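Local coordinates for protein N-acetylneuraminate epimerase (Escherichia coli, PDB 2UVK) that accelerates the interconversion of the alpha and beta anomers of the sialic acid N-acetylneuraminate, working as a homodimeric Kelch-repeat beta-propeller in the periplasm, at residues Pro9-Thr14 / Gly329-Asp334; Asn86-Tyr91 / Val99-His104; Lys202-Asn207 / Asp253-Ala258. One frame throughout, in Å; residues are numbered along the deposited sequence. Where two conformers were deposited one is given.

Contact 1. Residues Pro9-Thr14 / Gly329-Asp334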
ATOM      1  N   PRO B   9       0.380 -18.929  28.157  1.00 20.18           N
ATOM      2  CA  PRO B   9       0.189 -19.532  26.826  1.00 19.60           C
ATOM      3  C   PRO B   9       0.470 -18.511  25.740  1.00 18.47           C
ATOM      4  O   PRO B   9       0.076 -17.364  25.859  1.00 18.12           O
ATOM      5  CB  PRO B   9      -1.285 -19.953  26.833  1.00 19.67           C
ATOM      6  CG  PRO B   9      -1.614 -20.125  28.310  1.00 21.05           C
ATOM      7  CD  PRO B   9      -0.825 -19.083  29.001  1.00 20.63           C
ATOM      8  N   PHE B  10       1.195 -18.929  24.699  1.00 16.50           N
ATOM      9  CA  PHE B  10       1.933 -17.989  23.857  1.00 15.63           C
ATOM     10  C   PHE B  10       1.790 -18.278  22.362  1.00 14.43           C
ATOM     11  O   PHE B  10       2.619 -18.966  21.753  1.00 14.80           O
ATOM     12  CB  PHE B  10       3.414 -18.012  24.285  1.00 14.53           C
ATOM     13  CG  PHE B  10       4.280 -17.049  23.541  1.00 14.69           C
ATOM     14  CD1 PHE B  10       5.442 -17.487  22.903  1.00 14.25           C
ATOM     15  CD2 PHE B  10       3.985 -15.701  23.504  1.00 14.02           C
ATOM     16  CE1 PHE B  10       6.236 -16.612  22.195  1.00 14.34           C
ATOM     17  CE2 PHE B  10       4.792 -14.825  22.814  1.00 13.78           C
ATOM     18  CZ  PHE B  10       5.936 -15.300  22.150  1.00 13.69           C
ATOM     19  N   LYS B  11       0.746 -17.720  21.762  1.00 12.93           N
ATOM     20  CA  LYS B  11       0.502 -17.854  20.329  1.00 12.96           C
ATOM     21  C   LYS B  11       0.477 -16.493  19.671  1.00 11.56           C
ATOM     22  O   LYS B  11       0.137 -15.502  20.316  1.00 12.03           O
ATOM     23  CB  LYS B  11      -0.823 -18.583  20.050  1.00 13.68           C
ATOM     24  CG  LYS B  11      -2.108 -17.820  20.445  1.00 15.27           C
ATOM     25  CD  LYS B  11      -3.332 -18.651  20.132  1.00 15.20           C
ATOM     26  CE  LYS B  11      -4.585 -17.911  20.542  1.00 17.23           C
ATOM     27  NZ  LYS B  11      -5.857 -18.655  20.217  1.00 19.07           N
ATOM     28  N   SER B  12       0.841 -16.441  18.388  0.50 10.87           N
ATOM     29  CA  SER B  12       0.781 -15.224  17.596  0.50 10.55           C
ATOM     30  C   SER B  12       1.744 -14.135  18.048  0.50  9.65           C
ATOM     31  O   SER B  12       1.625 -12.974  17.625  0.50  9.18           O
ATOM     32  CB  SER B  12      -0.653 -14.671  17.559  0.50 10.85           C
ATOM     33  OG  SER B  12      -1.592 -15.719  17.389  0.50 15.15           O
ATOM     34  N   GLY B  13       2.745 -14.529  18.847  1.00  9.50           N
ATOM     35  CA  GLY B  13       3.725 -13.593  19.381  1.00  9.83           C
ATOM     36  C   GLY B  13       4.921 -13.445  18.469  1.00 10.37           C
ATOM     37  O   GLY B  13       4.906 -13.929  17.330  1.00 11.17           O
ATOM     38  N   THR B  14       5.980 -12.856  19.007  1.00  9.59           N
ATOM     39  CA  THR B  14       7.196 -12.649  18.237  1.00 10.54           C
ATOM     40  C   THR B  14       8.391 -12.802  19.174  1.00 10.98           C
ATOM     41  O   THR B  14       8.233 -12.899  20.367  1.00 11.52           O
ATOM     42  CB  THR B  14       7.189 -11.277  17.543  1.00 10.63           C
ATOM     43  OG1 THR B  14       8.335 -11.138  16.685  1.00 13.34           O
ATOM     44  CG2 THR B  14       7.125 -10.127  18.536  1.00 12.45           C
ATOM     45  N   GLY B 329      -7.496 -24.012  18.418  1.00 25.12           N
ATOM     46  CA  GLY B 329      -6.956 -22.679  18.651  1.00 24.82           C
ATOM     47  C   GLY B 329      -6.294 -22.459  20.008  1.00 24.04           C
ATOM     48  O   GLY B 329      -6.096 -21.322  20.420  1.00 25.08           O
ATOM     49  N   LYS B 330      -5.938 -23.543  20.690  1.00 22.79           N
ATOM     50  CA  LYS B 330      -5.339 -23.474  22.019  1.00 22.12           C
ATOM     51  C   LYS B 330      -3.849 -23.080  22.001  1.00 19.98           C
ATOM     52  O   LYS B 330      -3.025 -23.779  21.416  1.00 19.54           O
ATOM     53  CB  LYS B 330      -5.490 -24.815  22.717  1.00 23.92           C
ATOM     54  CG  LYS B 330      -4.948 -24.858  24.143  1.00 26.68           C
ATOM     55  CD  LYS B 330      -3.588 -25.557  24.248  1.00 30.55           C
ATOM     56  CE  LYS B 330      -3.173 -25.851  25.699  1.00 31.02           C
ATOM     57  NZ  LYS B 330      -2.444 -24.759  26.429  1.00 33.92           N
ATOM     58  N   ALA B 331      -3.516 -21.984  22.679  1.00 18.44           N
ATOM     59  CA  ALA B 331      -2.132 -21.539  22.811  1.00 18.04           C
ATOM     60  C   ALA B 331      -1.380 -22.489  23.738  1.00 18.33           C
ATOM     61  O   ALA B 331      -1.951 -23.020  24.704  1.00 19.11           O
ATOM     62  CB  ALA B 331      -2.084 -20.127  23.355  1.00 17.44           C
ATOM     63  N   VAL B 332      -0.083 -22.678  23.479  1.00 17.59           N
ATOM     64  CA  VAL B 332       0.740 -23.556  24.307  1.00 18.59           C
ATOM     65  C   VAL B 332       1.949 -22.798  24.860  1.00 18.17           C
ATOM     66  O   VAL B 332       2.256 -21.694  24.430  1.00 17.67           O
ATOM     67  CB  VAL B 332       1.172 -24.821  23.538  1.00 19.30           C
ATOM     68  CG1 VAL B 332      -0.064 -25.623  23.083  1.00 20.14           C
ATOM     69  CG2 VAL B 332       2.057 -24.474  22.353  1.00 20.25           C
ATOM     70  N   THR B 333       2.612 -23.410  25.845  1.00 18.38           N
ATOM     71  CA  THR B 333       3.718 -22.782  26.568  1.00 18.67           C
ATOM     72  C   THR B 333       5.069 -23.473  26.349  1.00 19.44           C
ATOM     73  O   THR B 333       6.104 -22.954  26.783  1.00 19.75           O
ATOM     74  CB  THR B 333       3.453 -22.829  28.092  1.00 19.03           C
ATOM     75  OG1 THR B 333       3.293 -24.189  28.509  1.00 20.10           O
ATOM     76  CG2 THR B 333       2.190 -22.029  28.472  1.00 19.29           C
ATOM     77  N   ASP B 334       5.060 -24.630  25.699  1.00 19.61           N
ATOM     78  CA  ASP B 334       6.271 -25.459  25.601  1.00 20.60           C
ATOM     79  C   ASP B 334       7.104 -25.113  24.371  1.00 20.74           C
ATOM     80  O   ASP B 334       6.646 -24.408  23.466  1.00 20.44           O
ATOM     81  CB  ASP B 334       5.927 -26.947  25.604  1.00 21.35           C
ATOM     82  CG  ASP B 334       5.067 -27.345  24.439  1.00 23.82           C
ATOM     83  OD1 ASP B 334       4.147 -26.574  24.084  1.00 27.88           O
ATOM     84  OD2 ASP B 334       5.273 -28.438  23.887  1.00 26.72           O
TER

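Contact 2. Residues Asn86-Tyr91 / Val99-His104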
ATOM      1  N   ASN B  86       1.778   0.058  11.268  1.00  9.08           N
ATOM      2  CA  ASN B  86       2.925   0.238  10.362  1.00  9.21           C
ATOM      3  C   ASN B  86       4.113   0.822  11.098  1.00 10.29           C
ATOM      4  O   ASN B  86       4.945   1.479  10.500  1.00 11.23           O
ATOM      5  CB  ASN B  86       2.584   1.140   9.165  1.00  9.22           C
ATOM      6  CG  ASN B  86       2.531   2.631   9.535  1.00 10.37           C
ATOM      7  OD1 ASN B  86       2.093   2.982  10.649  1.00 13.39           O
ATOM      8  ND2 ASN B  86       2.977   3.508   8.633  1.00 10.80           N
ATOM      9  N   ASP B  87       4.171   0.591  12.405  1.00 10.33           N
ATOM     10  CA  ASP B  87       5.157   1.276  13.243  1.00 11.13           C
ATOM     11  C   ASP B  87       6.349   0.412  13.638  1.00 10.88           C
ATOM     12  O   ASP B  87       6.396  -0.797  13.365  1.00 10.97           O
ATOM     13  CB  ASP B  87       4.483   1.872  14.492  1.00 11.72           C
ATOM     14  CG  ASP B  87       3.790   0.836  15.353  1.00 11.22           C
ATOM     15  OD1 ASP B  87       3.865  -0.389  15.045  1.00 11.70           O
ATOM     16  OD2 ASP B  87       3.123   1.238  16.347  1.00 14.38           O
ATOM     17  N   VAL B  88       7.341   1.082  14.232  1.00 10.90           N
ATOM     18  CA  VAL B  88       8.539   0.416  14.738  1.00 11.16           C
ATOM     19  C   VAL B  88       8.803   0.900  16.167  1.00 12.02           C
ATOM     20  O   VAL B  88       8.759   2.106  16.446  1.00 12.86           O
ATOM     21  CB  VAL B  88       9.758   0.749  13.856  1.00 11.32           C
ATOM     22  CG1 VAL B  88      11.006  -0.060  14.296  1.00 12.78           C
ATOM     23  CG2 VAL B  88       9.448   0.540  12.375  1.00 13.14           C
ATOM     24  N   HIS B  89       9.025  -0.064  17.050  1.00 11.72           N
ATOM     25  CA  HIS B  89       9.474   0.209  18.414  1.00 11.72           C
ATOM     26  C   HIS B  89      10.862  -0.362  18.595  1.00 12.90           C
ATOM     27  O   HIS B  89      11.213  -1.358  17.993  1.00 12.69           O
ATOM     28  CB  HIS B  89       8.510  -0.410  19.410  1.00 11.89           C
ATOM     29  CG  HIS B  89       7.220   0.340  19.554  1.00 12.72           C
ATOM     30  ND1 HIS B  89       6.200   0.258  18.633  1.00 13.31           N
ATOM     31  CD2 HIS B  89       6.769   1.163  20.535  1.00 12.69           C
ATOM     32  CE1 HIS B  89       5.180   1.004  19.036  1.00 12.49           C
ATOM     33  NE2 HIS B  89       5.501   1.562  20.193  1.00 13.02           N
ATOM     34  N   LYS B  90      11.657   0.297  19.443  1.00 13.76           N
ATOM     35  CA  LYS B  90      13.008  -0.166  19.758  1.00 15.69           C
ATOM     36  C   LYS B  90      13.134  -0.434  21.238  1.00 15.12           C
ATOM     37  O   LYS B  90      12.774   0.414  22.050  1.00 16.10           O
ATOM     38  CB  LYS B  90      14.021   0.897  19.352  1.00 15.97           C
ATOM     39  CG  LYS B  90      15.464   0.565  19.693  1.00 17.81           C
ATOM     40  CD  LYS B  90      16.425   1.582  19.108  1.00 19.17           C
ATOM     41  CE  LYS B  90      16.316   2.936  19.782  1.00 23.04           C
ATOM     42  NZ  LYS B  90      16.903   2.962  21.152  1.00 27.37           N
ATOM     43  N   TYR B  91      13.648  -1.605  21.576  1.00 15.68           N
ATOM     44  CA  TYR B  91      13.933  -1.966  22.975  1.00 15.67           C
ATOM     45  C   TYR B  91      15.434  -2.029  23.174  1.00 16.55           C
ATOM     46  O   TYR B  91      16.144  -2.708  22.435  1.00 16.08           O
ATOM     47  CB  TYR B  91      13.330  -3.314  23.306  1.00 15.58           C
ATOM     48  CG  TYR B  91      13.710  -3.863  24.663  1.00 15.98           C
ATOM     49  CD1 TYR B  91      13.117  -3.387  25.827  1.00 16.52           C
ATOM     50  CD2 TYR B  91      14.670  -4.865  24.777  1.00 17.10           C
ATOM     51  CE1 TYR B  91      13.447  -3.908  27.063  1.00 17.16           C
ATOM     52  CE2 TYR B  91      15.020  -5.375  26.039  1.00 16.69           C
ATOM     53  CZ  TYR B  91      14.396  -4.899  27.150  1.00 16.56           C
ATOM     54  OH  TYR B  91      14.739  -5.384  28.384  1.00 18.54           O
ATOM     55  N   VAL B  99      11.259   2.609  23.186  1.00 18.04           N
ATOM     56  CA  VAL B  99      10.806   3.845  22.561  1.00 18.58           C
ATOM     57  C   VAL B  99      10.122   3.515  21.243  1.00 17.65           C
ATOM     58  O   VAL B  99      10.489   2.576  20.562  1.00 18.38           O
ATOM     59  CB  VAL B  99      11.946   4.862  22.351  1.00 19.34           C
ATOM     60  CG1 VAL B  99      12.984   4.371  21.359  1.00 20.33           C
ATOM     61  CG2 VAL B  99      11.380   6.235  21.971  1.00 21.31           C
ATOM     62  N   LYS B 100       9.112   4.293  20.907  1.00 16.80           N
ATOM     63  CA  LYS B 100       8.515   4.224  19.568  1.00 16.60           C
ATOM     64  C   LYS B 100       9.355   5.106  18.676  1.00 16.67           C
ATOM     65  O   LYS B 100       9.753   6.208  19.070  1.00 18.08           O
ATOM     66  CB  LYS B 100       7.086   4.729  19.603  1.00 15.67           C
ATOM     67  CG  LYS B 100       6.408   4.678  18.233  1.00 17.70           C
ATOM     68  CD  LYS B 100       4.944   5.081  18.282  1.00 19.69           C
ATOM     69  CE  LYS B 100       4.406   5.079  16.883  1.00 23.47           C
ATOM     70  NZ  LYS B 100       3.020   5.636  16.770  1.00 27.51           N
ATOM     71  N   LEU B 101       9.682   4.627  17.487  1.00 14.57           N
ATOM     72  CA  LEU B 101      10.489   5.404  16.561  1.00 14.53           C
ATOM     73  C   LEU B 101       9.574   6.279  15.711  1.00 15.22           C
ATOM     74  O   LEU B 101       8.411   5.903  15.424  1.00 15.09           O
ATOM     75  CB  LEU B 101      11.364   4.498  15.678  1.00 14.51           C
ATOM     76  CG  LEU B 101      12.282   3.515  16.410  1.00 14.18           C
ATOM     77  CD1 LEU B 101      13.128   2.737  15.411  1.00 15.93           C
ATOM     78  CD2 LEU B 101      13.175   4.235  17.431  1.00 17.04           C
HETATM   79  N   MSE B 102      10.072   7.452  15.331  1.00 15.89           N
HETATM   80  CA  MSE B 102       9.367   8.270  14.350  1.00 17.03           C
HETATM   81  C   MSE B 102       9.768   7.701  13.013  1.00 14.63           C
HETATM   82  O   MSE B 102      10.813   8.034  12.468  1.00 14.56           O
HETATM   83  CB  MSE B 102       9.756   9.743  14.490  1.00 17.51           C
HETATM   84  CG  MSE B 102       8.993  10.638  13.518  1.00 19.05           C
HETATM   85 SE   MSE B 102       9.260  12.520  13.917  1.00 25.05          SE
HETATM   86  CE  MSE B 102       7.885  12.783  15.295  1.00 25.67           C
ATOM     87  N   SER B 103       8.939   6.788  12.503  1.00 13.63           N
ATOM     88  CA  SER B 103       9.274   5.998  11.341  1.00 13.04           C
ATOM     89  C   SER B 103       7.975   5.473  10.751  1.00 12.82           C
ATOM     90  O   SER B 103       7.186   4.889  11.478  1.00 13.88           O
ATOM     91  CB  SER B 103      10.128   4.829  11.783  1.00 13.09           C
ATOM     92  OG  SER B 103      10.552   4.046  10.704  1.00 12.88           O
ATOM     93  N   HIS B 104       7.792   5.638   9.450  1.00 12.64           N
ATOM     94  CA  HIS B 104       6.513   5.283   8.807  1.00 12.57           C
ATOM     95  C   HIS B 104       6.717   4.295   7.671  1.00 11.56           C
ATOM     96  O   HIS B 104       7.127   4.686   6.573  1.00 12.39           O
ATOM     97  CB  HIS B 104       5.867   6.562   8.288  1.00 13.31           C
ATOM     98  CG  HIS B 104       5.468   7.486   9.394  1.00 13.78           C
ATOM     99  ND1 HIS B 104       6.199   8.594   9.771  1.00 16.46           N
ATOM    100  CD2 HIS B 104       4.419   7.411  10.246  1.00 12.47           C
ATOM    101  CE1 HIS B 104       5.593   9.173  10.794  1.00 14.02           C
ATOM    102  NE2 HIS B 104       4.536   8.460  11.121  1.00 16.96           N
TER
HETATM  103  O   HOH W   1       1.704   3.447  16.557  1.00 30.31           O
HETATM  104  O   HOH W   2       7.015   3.887  14.204  1.00 14.24           O

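Contact 3. Residues Lys202-Asn207 / Asp253-Ala258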
ATOM      1  N   LYS B 202      21.417 -15.572   1.264  1.00 19.32           N
ATOM      2  CA  LYS B 202      20.170 -16.235   0.848  1.00 18.44           C
ATOM      3  C   LYS B 202      19.074 -16.077   1.895  1.00 17.77           C
ATOM      4  O   LYS B 202      19.346 -16.180   3.079  1.00 17.85           O
ATOM      5  CB  LYS B 202      20.381 -17.719   0.639  1.00 20.19           C
ATOM      6  CG  LYS B 202      21.418 -18.060  -0.437  1.00 21.83           C
ATOM      7  CD  LYS B 202      21.056 -17.535  -1.811  1.00 23.38           C
ATOM      8  CE  LYS B 202      22.066 -18.000  -2.869  1.00 23.79           C
ATOM      9  NZ  LYS B 202      22.012 -19.469  -3.047  1.00 23.51           N
ATOM     10  N   THR B 203      17.855 -15.815   1.427  1.00 15.88           N
ATOM     11  CA  THR B 203      16.667 -15.862   2.291  1.00 15.36           C
ATOM     12  C   THR B 203      15.583 -16.673   1.578  1.00 14.94           C
ATOM     13  O   THR B 203      15.414 -16.578   0.365  1.00 15.59           O
ATOM     14  CB  THR B 203      16.179 -14.460   2.546  1.00 14.37           C
ATOM     15  OG1 THR B 203      17.188 -13.750   3.276  1.00 17.67           O
ATOM     16  CG2 THR B 203      14.823 -14.475   3.324  1.00 15.13           C
ATOM     17  N   TRP B 204      14.848 -17.458   2.361  1.00 15.02           N
ATOM     18  CA  TRP B 204      13.773 -18.301   1.874  1.00 14.31           C
ATOM     19  C   TRP B 204      12.444 -17.891   2.516  1.00 14.53           C
ATOM     20  O   TRP B 204      12.423 -17.604   3.704  1.00 14.18           O
ATOM     21  CB  TRP B 204      14.080 -19.759   2.201  1.00 16.33           C
ATOM     22  CG  TRP B 204      15.346 -20.247   1.562  1.00 17.60           C
ATOM     23  CD1 TRP B 204      15.452 -20.786   0.326  1.00 19.97           C
ATOM     24  CD2 TRP B 204      16.672 -20.255   2.132  1.00 17.24           C
ATOM     25  NE1 TRP B 204      16.758 -21.116   0.074  1.00 19.08           N
ATOM     26  CE2 TRP B 204      17.533 -20.795   1.153  1.00 19.98           C
ATOM     27  CE3 TRP B 204      17.221 -19.838   3.345  1.00 18.71           C
ATOM     28  CZ2 TRP B 204      18.908 -20.953   1.369  1.00 18.52           C
ATOM     29  CZ3 TRP B 204      18.589 -19.998   3.558  1.00 19.16           C
ATOM     30  CH2 TRP B 204      19.414 -20.546   2.564  1.00 18.82           C
ATOM     31  N   LEU B 205      11.382 -17.854   1.704  1.00 13.23           N
ATOM     32  CA  LEU B 205       9.993 -17.512   2.109  1.00 13.32           C
ATOM     33  C   LEU B 205       9.141 -18.728   1.817  1.00 13.21           C
ATOM     34  O   LEU B 205       8.952 -19.093   0.656  1.00 13.18           O
ATOM     35  CB  LEU B 205       9.477 -16.312   1.320  1.00 12.85           C
ATOM     36  CG  LEU B 205      10.327 -15.041   1.319  1.00 13.35           C
ATOM     37  CD1 LEU B 205       9.696 -13.980   0.398  1.00 13.62           C
ATOM     38  CD2 LEU B 205      10.487 -14.498   2.722  1.00 13.67           C
ATOM     39  N   ILE B 206       8.640 -19.392   2.862  1.00 13.91           N
ATOM     40  CA  ILE B 206       8.003 -20.685   2.737  1.00 14.34           C
ATOM     41  C   ILE B 206       6.500 -20.621   3.011  1.00 14.21           C
ATOM     42  O   ILE B 206       6.070 -20.269   4.119  1.00 13.79           O
ATOM     43  CB  ILE B 206       8.655 -21.762   3.647  1.00 14.24           C
ATOM     44  CG1 ILE B 206      10.195 -21.798   3.461  1.00 15.02           C
ATOM     45  CG2 ILE B 206       8.031 -23.105   3.390  1.00 16.00           C
ATOM     46  CD1 ILE B 206      10.940 -22.591   4.499  1.00 16.43           C
ATOM     47  N   ASN B 207       5.717 -20.991   2.009  1.00 14.04           N
ATOM     48  CA  ASN B 207       4.275 -21.066   2.093  1.00 13.51           C
ATOM     49  C   ASN B 207       3.639 -19.713   2.498  1.00 13.66           C
ATOM     50  O   ASN B 207       4.123 -18.673   2.058  1.00 13.04           O
ATOM     51  CB  ASN B 207       3.836 -22.221   3.015  1.00 13.79           C
ATOM     52  CG  ASN B 207       4.091 -23.605   2.441  1.00 14.72           C
ATOM     53  OD1 ASN B 207       4.970 -23.834   1.566  1.00 19.53           O
ATOM     54  ND2 ASN B 207       3.337 -24.545   2.942  1.00 14.12           N
ATOM     55  N   ASP B 253      23.311 -26.797   6.736  1.00 34.54           N
ATOM     56  CA  ASP B 253      22.986 -26.048   5.511  1.00 33.71           C
ATOM     57  C   ASP B 253      21.645 -26.520   4.912  1.00 32.05           C
ATOM     58  O   ASP B 253      21.339 -26.251   3.748  1.00 32.08           O
ATOM     59  N   SER B 254      20.850 -27.198   5.733  1.00 30.28           N
ATOM     60  CA  SER B 254      19.573 -27.762   5.322  1.00 28.27           C
ATOM     61  C   SER B 254      18.427 -27.031   6.006  1.00 27.11           C
ATOM     62  O   SER B 254      18.454 -26.870   7.208  1.00 26.59           O
ATOM     63  CB  SER B 254      19.536 -29.219   5.727  1.00 28.53           C
ATOM     64  OG  SER B 254      20.742 -29.853   5.298  1.00 29.48           O
ATOM     65  N   LEU B 255      17.435 -26.597   5.246  1.00 26.07           N
ATOM     66  CA  LEU B 255      16.315 -25.857   5.890  1.00 25.01           C
ATOM     67  C   LEU B 255      15.378 -26.828   6.622  1.00 23.45           C
ATOM     68  O   LEU B 255      15.092 -27.909   6.119  1.00 23.76           O
ATOM     69  CB  LEU B 255      15.482 -25.057   4.886  1.00 26.00           C
ATOM     70  CG  LEU B 255      16.115 -24.128   3.853  1.00 27.83           C
ATOM     71  CD1 LEU B 255      14.996 -23.611   2.954  1.00 30.06           C
ATOM     72  CD2 LEU B 255      16.872 -22.984   4.486  1.00 29.38           C
ATOM     73  N   ILE B 256      14.908 -26.428   7.805  1.00 21.15           N
ATOM     74  CA  ILE B 256      13.875 -27.153   8.544  1.00 19.35           C
ATOM     75  C   ILE B 256      12.566 -26.356   8.431  1.00 19.28           C
ATOM     76  O   ILE B 256      12.563 -25.161   8.734  1.00 18.70           O
ATOM     77  CB  ILE B 256      14.213 -27.280  10.032  1.00 19.90           C
ATOM     78  CG1 ILE B 256      15.540 -28.000  10.221  1.00 19.41           C
ATOM     79  CG2 ILE B 256      13.094 -28.041  10.765  1.00 20.49           C
ATOM     80  CD1 ILE B 256      16.134 -27.786  11.589  1.00 19.66           C
ATOM     81  N   PHE B 257      11.502 -27.001   7.954  1.00 18.77           N
ATOM     82  CA  PHE B 257      10.135 -26.392   7.923  1.00 18.25           C
ATOM     83  C   PHE B 257       9.175 -27.331   8.615  1.00 17.98           C
ATOM     84  O   PHE B 257       9.021 -28.484   8.214  1.00 17.70           O
ATOM     85  CB  PHE B 257       9.658 -26.156   6.489  1.00 17.29           C
ATOM     86  CG  PHE B 257       8.289 -25.460   6.376  1.00 18.22           C
ATOM     87  CD1 PHE B 257       8.083 -24.231   6.953  1.00 16.66           C
ATOM     88  CD2 PHE B 257       7.250 -26.021   5.627  1.00 16.86           C
ATOM     89  CE1 PHE B 257       6.845 -23.572   6.830  1.00 16.09           C
ATOM     90  CE2 PHE B 257       6.022 -25.388   5.510  1.00 18.28           C
ATOM     91  CZ  PHE B 257       5.814 -24.152   6.142  1.00 15.21           C
ATOM     92  N   ALA B 258       8.513 -26.824   9.656  1.00 17.70           N
ATOM     93  CA  ALA B 258       7.666 -27.661  10.510  1.00 16.73           C
ATOM     94  C   ALA B 258       6.334 -26.981  10.806  1.00 16.09           C
ATOM     95  O   ALA B 258       6.255 -25.784  10.937  1.00 16.26           O
ATOM     96  CB  ALA B 258       8.366 -27.999  11.808  1.00 16.22           C
TER

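Contact 1. Residues Pro9-Thr14 / Gly329-Asp334
The seam where the last blade of the Kelch beta-propeller meets the lead-in to the first brings Pro9, Phe10 and Lys11 against the residues from Gly329 to Thr333, which include the short strand 330-331. One backbone bond and one lysine hold it. Phe10 N donates to Val332 O at 3.0 Å, reaching the oxygen from 42° above the carbonyl plane. Lys11 sets CG between its backbone N and carbonyl carbon (chi1 68°) and then runs fully extended, which carries NZ to Gly329 O at 2.7 Å, in the carbonyl plane. The residue that offers this oxygen has a positive phi (71°), which by itself favours a glycine.

Ala331 supplies the apolar part of the contact. Its CB sits 3.6 Å from Pro9 CB on one flank and 3.7 Å from Lys11 CG on the other, so the methyl is wedged between the proline ring and the lysine stem. Next to it, Thr333 turns CG2 to Pro9 CA at 3.6 Å, while its OG1 is taken by Glu5. The Phe10 ring leads away from these residues.

Around the contact, Ser28 OG bonds to Pro9 O and Lys11 N, the Lys11 side chain touches Glu325 of strand 325-326, and the chain runs on directly into strand 14-18, an edge strand of the first four-stranded blade.

Contact 2. Residues Asn86-Tyr91 / Val99-His104
Residues 88-90 and 99-101 pair antiparallel, their segments running 150° apart, as the outer hairpin of one propeller blade in the second Kelch repeat. His89 and Lys100 form the non-hydrogen-bonded pair, Lys90 and Val99 the hydrogen-bonded one: Lys90 N reaches Val99 O at 2.8 Å, and Val99 N returns to Lys90 O at 2.9 Å. A further nearly straight bond joins Leu101 N to Val88 O at 2.9 Å. Beyond it the chains part and a water takes over, accepting from Val88 N at 2.8 Å and lying within bonding distance of the carbonyls of Leu101 and Ser103.

On the face carrying His89, the stem of Lys100 crosses the imidazole. CG stands over the ring face, 4.0 Å from the centroid and 22° off the normal, a CH-pi contact displaced toward the NE2 side. Phe51 also meets this ring. On the other face Leu101 is the central apolar group: CD1 meets Val88 CG1 at 3.7 Å, while CD2 lies against CB of Lys90, whose bent chain runs beside Val99. Val88 and Leu101 both continue onto Phe173 of strand 169-174, in the next blade. At the open end of the hairpin, Asn86 packs on Asn130 and His104 on Asp138 of the second subunit, which puts this corner at the dimer contact.

Lys100 CG is anti to its backbone nitrogen (chi1 -180°) and the chain stays extended, ending near Asp87, which is salt-bridged to Arg56. The charged ends, Lys100 NZ and Asp87 OD2, stay beyond salt-bridge range; one water bridges them, accepting from Lys100 NZ at 2.6 Å and donating to Asp87 OD2 at 2.6 Å.

Contact 3. Residues Lys202-Asn207 / Asp253-Ala258
Trp204 NE1 is hydrogen-bonded to Glu221 OE2, a bond that anchors the indole on which Leu255 presses. Leu255 lays both methyls against one face of the indole: Leu255 CD2 faces the six-membered ring, 3.6 Å from its centroid, closing to 3.4 Å from Trp204 CE3, and Leu255 CD1 sits 3.7 Å from Trp204 CG. Lys202 CB covers the opposite face, leaving the indole sandwiched. Were Trp204 an alanine, the Leu255 methyls would probably face a gap and Glu221 would lose its indole partner.

Farther along, Ile206 CG2 stands almost exactly over the middle of the Phe257 ring, 3.5 Å from the centroid and 3° off the normal. With chi1 at -177° the ring swings out beside its own carbonyl carbon, where the methyl meets its face. Asn207 adds its side chain obliquely beside the same ring, and lies about 9 Å, side chain to side chain, from Glu209, the predicted proton acceptor.

Strands 202-206 and 254-258 belong to neighbouring blades, their axes 10.1 Å apart and 23° from parallel. Between these two segments the blades are joined by methyl-on-ring CH-pi contacts and apolar packing, so the fit rests on shape rather than on polar bonds.

All three contacts lie in one six-bladed propeller, at different levels of its construction. Contact 1 joins residues near the two ends of the chain, so both others fall between its segments in sequence; contact 2 comes first and contact 3 follows. Contact 2 stays within a blade, pairing strands 88-92 and 97-100. Contact 3 packs one blade on the next, strand 202-206 against strand 254-262. They are well separated: the centres of contact 1 and contact 2 are 25 Å apart. Contact 3 has its centre 22 Å from that of contact 1 and 28 Å from that of contact 2. Contact 1 is consistent with closing the ring, while hydrogen bonding within a blade and apolar packing between blades hold the propeller together.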